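Local coordinates for protein HTH-type transcriptional activator AmpR (Pseudomonas aeruginosa PAO1, PDB 5MMH) that activates transcription of the beta-lactamase gene ampC by binding its promoter, and senses cell-wall-derived muropeptides through the LysR-type effector domain described here, at residues L76-A81 with G201-M206; A141-A146 with A153-A158. All blocks are in the same frame, centred on the assembly; numbering follows the deposited sequence.

Both contacts lie in the effector-binding domain, which has the periplasmic-binding-protein-like fold of LysR-type regulators, and their centres are about 22 Å apart. Interaction 1 packs strand 73-86 against helix 194-215. Interaction 2 packs helix 139-147 against strand 153-156. The two strands are antiparallel neighbours in one mixed sheet, and the contacts meet where A81 CB lies 3.8 Å from P156 CB. They sit on opposite sides of the chain's centre. Interaction 1 is untouched by the second subunit, whereas the helix of interaction 2 also faces it. In LysR relatives the effector pocket lies between two subdomains; muropeptides probably bind in the corresponding cleft.

Interaction 1 (L76-A81 with G201-M206); sequences LALFEA and GWLLEM
L78 packs on L203 and L204 where a beta strand lies along the C-terminal helix of the LysR effector domain, an alpha/beta domain related to periplasmic binding proteins. Strand 76-80 and helix 201-206 run in nearly the same direction, 27° apart, with axes 8.8 Å apart at closest approach. The contact is almost wholly apolar. L78 CG is anti to the carbonyl carbon (chi1 -56°); with chi2 at 166°, CD2 is the branch that meets the helix. There L78 CD2 lies 3.9 Å from L203 CD2, and the L78 and L203 side chains cross at about a right angle. The same L78 methyl meets L204 CD2 at 4.0 Å, so one branch serves both helix residues. I63 of strand 61-66 also touches L78 and L203 and closes this buried side. L204 is partly exposed.

L76, L78 and F79 bond through their backbones to the antiparallel strand 181-187. L78 and F79 both pair with Y182, as at a classic beta bulge, and L78 has the matching backbone angles. F79 packs farther along on W26, E210 and R214. On the helix side, L204 CD2 comes 4.2 Å from A77 O.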
loop_
_atom_site.group_PDB
_atom_site.type_symbol
_atom_site.label_atom_id
_atom_site.label_comp_id
_atom_site.label_asym_id
_atom_site.label_seq_id
_atom_site.Cartn_x
_atom_site.Cartn_y
_atom_site.Cartn_z
ATOM N N LEU A 76 -2.228 -2.620 -23.379
ATOM C CA LEU A 76 -1.101 -2.011 -24.076
ATOM C C LEU A 76 0.104 -1.947 -23.148
ATOM O O LEU A 76 0.022 -1.363 -22.060
ATOM C CB LEU A 76 -1.432 -0.592 -24.546
ATOM C CG LEU A 76 -2.161 -0.304 -25.856
ATOM C CD1 LEU A 76 -3.059 -1.461 -26.291
ATOM C CD2 LEU A 76 -2.962 0.998 -25.732
ATOM N N ALA A 77 1.228 -2.501 -23.589
ATOM C CA ALA A 77 2.420 -2.498 -22.749
ATOM C C ALA A 77 2.958 -1.087 -22.555
ATOM O O ALA A 77 2.974 -0.276 -23.485
ATOM C CB ALA A 77 3.499 -3.369 -23.359
ATOM N N LEU A 78 3.389 -0.787 -21.329
ATOM C CA LEU A 78 4.079 0.471 -21.045
ATOM C C LEU A 78 5.590 0.271 -20.961
ATOM O O LEU A 78 6.319 0.794 -21.810
ATOM C CB LEU A 78 3.522 1.111 -19.759
ATOM C CG LEU A 78 2.002 1.339 -19.815
ATOM C CD1 LEU A 78 1.370 1.646 -18.446
ATOM C CD2 LEU A 78 1.692 2.442 -20.819
ATOM N N PHE A 79 6.065 -0.513 -19.987
ATOM C CA PHE A 79 7.483 -0.806 -19.822
ATOM C C PHE A 79 7.645 -1.943 -18.815
ATOM O O PHE A 79 6.770 -2.166 -17.973
ATOM C CB PHE A 79 8.282 0.447 -19.389
ATOM C CG PHE A 79 7.711 1.190 -18.166
ATOM C CD1 PHE A 79 8.039 0.803 -16.881
ATOM C CD2 PHE A 79 6.904 2.309 -18.320
ATOM C CE1 PHE A 79 7.538 1.490 -15.758
ATOM C CE2 PHE A 79 6.401 3.006 -17.213
ATOM C CZ PHE A 79 6.712 2.596 -15.929
ATOM N N GLU A 80 8.764 -2.663 -18.933
ATOM C CA GLU A 80 9.146 -3.721 -17.998
ATOM C C GLU A 80 9.432 -3.161 -16.608
ATOM O O GLU A 80 9.912 -2.034 -16.448
ATOM C CB GLU A 80 10.421 -4.448 -18.464
ATOM C CG GLU A 80 10.311 -5.390 -19.641
ATOM C CD GLU A 80 11.674 -5.972 -20.061
ATOM O OE1 GLU A 80 12.215 -6.811 -19.308
ATOM O OE2 GLU A 80 12.213 -5.584 -21.131
ATOM N N ALA A 81 9.187 -3.976 -15.590
ATOM C CA ALA A 81 9.579 -3.634 -14.222
ATOM C C ALA A 81 10.329 -4.823 -13.645
ATOM O O ALA A 81 9.743 -5.652 -12.936
ATOM C CB ALA A 81 8.375 -3.253 -13.360
ATOM N N GLY A 201 -2.279 8.707 -25.438
ATOM C CA GLY A 201 -1.158 9.250 -26.187
ATOM C C GLY A 201 -0.090 9.827 -25.278
ATOM O O GLY A 201 1.097 9.515 -25.410
ATOM N N TRP A 202 -0.507 10.647 -24.314
ATOM C CA TRP A 202 0.437 11.206 -23.354
ATOM C C TRP A 202 1.115 10.116 -22.530
ATOM O O TRP A 202 2.322 10.191 -22.257
ATOM C CB TRP A 202 -0.282 12.200 -22.442
ATOM C CG TRP A 202 0.562 12.657 -21.314
ATOM C CD1 TRP A 202 1.411 13.724 -21.311
ATOM C CD2 TRP A 202 0.651 12.070 -20.016
ATOM N NE1 TRP A 202 2.031 13.823 -20.109
ATOM C CE2 TRP A 202 1.585 12.821 -19.289
ATOM C CE3 TRP A 202 0.042 10.966 -19.406
ATOM C CZ2 TRP A 202 1.913 12.528 -17.965
ATOM C CZ3 TRP A 202 0.366 10.673 -18.100
ATOM C CH2 TRP A 202 1.287 11.456 -17.387
ATOM N N LEU A 203 0.367 9.088 -22.123
ATOM C CA LEU A 203 0.970 8.069 -21.264
ATOM C C LEU A 203 1.983 7.224 -22.027
ATOM O O LEU A 203 3.011 6.819 -21.463
ATOM C CB LEU A 203 -0.104 7.178 -20.653
ATOM C CG LEU A 203 0.365 6.031 -19.758
ATOM C CD1 LEU A 203 0.964 6.554 -18.457
ATOM C CD2 LEU A 203 -0.810 5.106 -19.499
ATOM N N LEU A 204 1.708 6.942 -23.306
ATOM C CA LEU A 204 2.656 6.183 -24.127
ATOM C C LEU A 204 3.941 6.967 -24.369
ATOM O O LEU A 204 5.032 6.391 -24.352
ATOM C CB LEU A 204 2.011 5.797 -25.456
ATOM C CG LEU A 204 0.959 4.697 -25.303
ATOM C CD1 LEU A 204 0.275 4.381 -26.635
ATOM C CD2 LEU A 204 1.587 3.437 -24.717
ATOM N N GLU A 205 3.833 8.268 -24.626
ATOM C CA GLU A 205 5.025 9.108 -24.734
ATOM C C GLU A 205 5.873 9.019 -23.467
ATOM O O GLU A 205 7.078 8.749 -23.525
ATOM C CB GLU A 205 4.610 10.548 -24.995
ATOM C CG GLU A 205 5.762 11.507 -25.183
ATOM C CD GLU A 205 5.269 12.897 -25.534
ATOM O OE1 GLU A 205 5.499 13.839 -24.738
ATOM O OE2 GLU A 205 4.622 13.037 -26.599
ATOM N N MET A 206 5.254 9.245 -22.307
ATOM C CA MET A 206 5.985 9.152 -21.046
ATOM C C MET A 206 6.550 7.752 -20.832
ATOM O O MET A 206 7.652 7.594 -20.309
ATOM C CB MET A 206 5.079 9.532 -19.867
ATOM C CG MET A 206 4.568 10.974 -19.857
ATOM S SD MET A 206 5.807 12.297 -19.916
ATOM C CE MET A 206 6.682 12.122 -18.391
#

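Interaction 2 (A141-A146 with A153-A158)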
loop_
_atom_site.group_PDB
_atom_site.type_symbol
_atom_site.label_atom_id
_atom_site.label_comp_id
_atom_site.label_asym_id
_atom_site.label_seq_id
_atom_site.Cartn_x
_atom_site.Cartn_y
_atom_site.Cartn_z
ATOM N N ALA A 141 3.692 -1.539 0.893
ATOM C CA ALA A 141 3.714 -2.095 2.240
ATOM C C ALA A 141 4.972 -2.922 2.450
ATOM O O ALA A 141 5.565 -2.890 3.534
ATOM C CB ALA A 141 2.464 -2.943 2.491
ATOM N N MET A 142 5.407 -3.640 1.402
ATOM C CA MET A 142 6.619 -4.452 1.469
ATOM C C MET A 142 7.872 -3.599 1.659
ATOM O O MET A 142 8.793 -4.000 2.383
ATOM C CB MET A 142 6.745 -5.296 0.201
ATOM C CG MET A 142 8.000 -6.143 0.156
ATOM S SD MET A 142 8.459 -6.760 -1.493
ATOM C CE MET A 142 7.041 -7.774 -1.929
ATOM N N LEU A 143 7.928 -2.417 1.026
ATOM C CA LEU A 143 9.133 -1.593 1.134
ATOM C C LEU A 143 9.189 -0.851 2.459
ATOM O O LEU A 143 10.272 -0.663 3.024
ATOM C CB LEU A 143 9.210 -0.604 -0.026
ATOM C CG LEU A 143 10.161 -1.067 -1.136
ATOM C CD1 LEU A 143 11.577 -1.190 -0.599
ATOM C CD2 LEU A 143 9.705 -2.396 -1.733
ATOM N N GLU A 144 8.031 -0.404 2.952
ATOM C CA GLU A 144 7.949 0.133 4.304
ATOM C C GLU A 144 8.382 -0.905 5.343
ATOM O O GLU A 144 9.122 -0.579 6.278
ATOM C CB GLU A 144 6.528 0.629 4.578
ATOM C CG GLU A 144 6.319 1.154 5.990
ATOM C CD GLU A 144 7.077 2.440 6.273
ATOM O OE1 GLU A 144 7.340 2.728 7.467
ATOM O OE2 GLU A 144 7.382 3.178 5.306
ATOM N N ALA A 145 7.955 -2.166 5.189
ATOM C CA ALA A 145 8.440 -3.206 6.097
ATOM C C ALA A 145 9.947 -3.370 5.990
ATOM O O ALA A 145 10.633 -3.551 7.002
ATOM C CB ALA A 145 7.754 -4.539 5.810
ATOM N N ALA A 146 10.483 -3.306 4.770
ATOM C CA ALA A 146 11.922 -3.439 4.589
ATOM C C ALA A 146 12.655 -2.252 5.187
ATOM O O ALA A 146 13.707 -2.419 5.806
ATOM C CB ALA A 146 12.255 -3.575 3.103
ATOM N N ALA A 153 13.263 -7.134 0.785
ATOM C CA ALA A 153 12.233 -6.984 -0.237
ATOM C C ALA A 153 12.720 -7.397 -1.624
ATOM O O ALA A 153 13.909 -7.331 -1.945
ATOM C CB ALA A 153 11.735 -5.542 -0.296
ATOM N N LEU A 154 11.763 -7.813 -2.450
ATOM C CA LEU A 154 11.966 -8.117 -3.862
ATOM C C LEU A 154 10.869 -7.388 -4.623
ATOM O O LEU A 154 9.694 -7.773 -4.558
ATOM C CB LEU A 154 11.926 -9.625 -4.119
ATOM C CG LEU A 154 11.973 -10.112 -5.570
ATOM C CD1 LEU A 154 13.273 -9.690 -6.256
ATOM C CD2 LEU A 154 11.798 -11.623 -5.610
ATOM N N ALA A 155 11.251 -6.343 -5.346
ATOM C CA ALA A 155 10.300 -5.364 -5.850
ATOM C C ALA A 155 10.935 -4.656 -7.039
ATOM O O ALA A 155 12.140 -4.813 -7.288
ATOM C CB ALA A 155 9.918 -4.359 -4.747
ATOM N N PRO A 156 10.158 -3.871 -7.797
ATOM C CA PRO A 156 10.732 -3.129 -8.941
ATOM C C PRO A 156 11.516 -1.912 -8.471
ATOM O O PRO A 156 10.954 -0.996 -7.866
ATOM C CB PRO A 156 9.497 -2.713 -9.756
ATOM C CG PRO A 156 8.375 -3.584 -9.269
ATOM C CD PRO A 156 8.683 -3.835 -7.813
ATOM N N ALA A 157 12.822 -1.900 -8.759
ATOM C CA ALA A 157 13.668 -0.765 -8.376
ATOM C C ALA A 157 13.153 0.538 -8.966
ATOM O O ALA A 157 13.212 1.591 -8.318
ATOM C CB ALA A 157 15.115 -0.985 -8.836
ATOM N N ALA A 158 12.646 0.482 -10.196
ATOM C CA ALA A 158 12.223 1.677 -10.908
ATOM C C ALA A 158 10.996 2.326 -10.289
ATOM O O ALA A 158 10.630 3.431 -10.689
ATOM C CB ALA A 158 11.961 1.335 -12.373
#
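M142 is extended through chi1 and chi2, then bent at chi3 (-62°). This reaches SD out from helix 139-147 to strand 153-156 and leaves CE close to L154 O. Helix, short loop and strand form an alpha-beta unit of the periplasmic-binding-protein-like effector domain. Strand 153-156 is an outermost strand of the sheet within this chain, antiparallel to strand 73-86, and it runs back across the helix at 135°.

M142 SD lies beside the strand backbone, 3.5 Å from L154 O. L154 N gives M142 SD a weak, bent hydrogen bond (3.6 Å, 147° at the hydrogen). M142 CE lies 3.7 Å from L154 O. A153 CB fits among three helix residues: it is 3.7 Å from M142 SD and 4.0 Å from A146 CB, and the CD2 branch of L143 touches it too. All six touching residues are buried. The helix and strand axes come within 8.5 Å, consistent with the small alanine side chains between them. L154 points to the other side, onto W115 and W118 of helix 114-121. The outer side of the helix meets the second subunit: A141 packs on L140, and E144 pairs with R162, both of that subunit. Back at the strand, L143 CD2 closes on A155 CB at 3.6 Å.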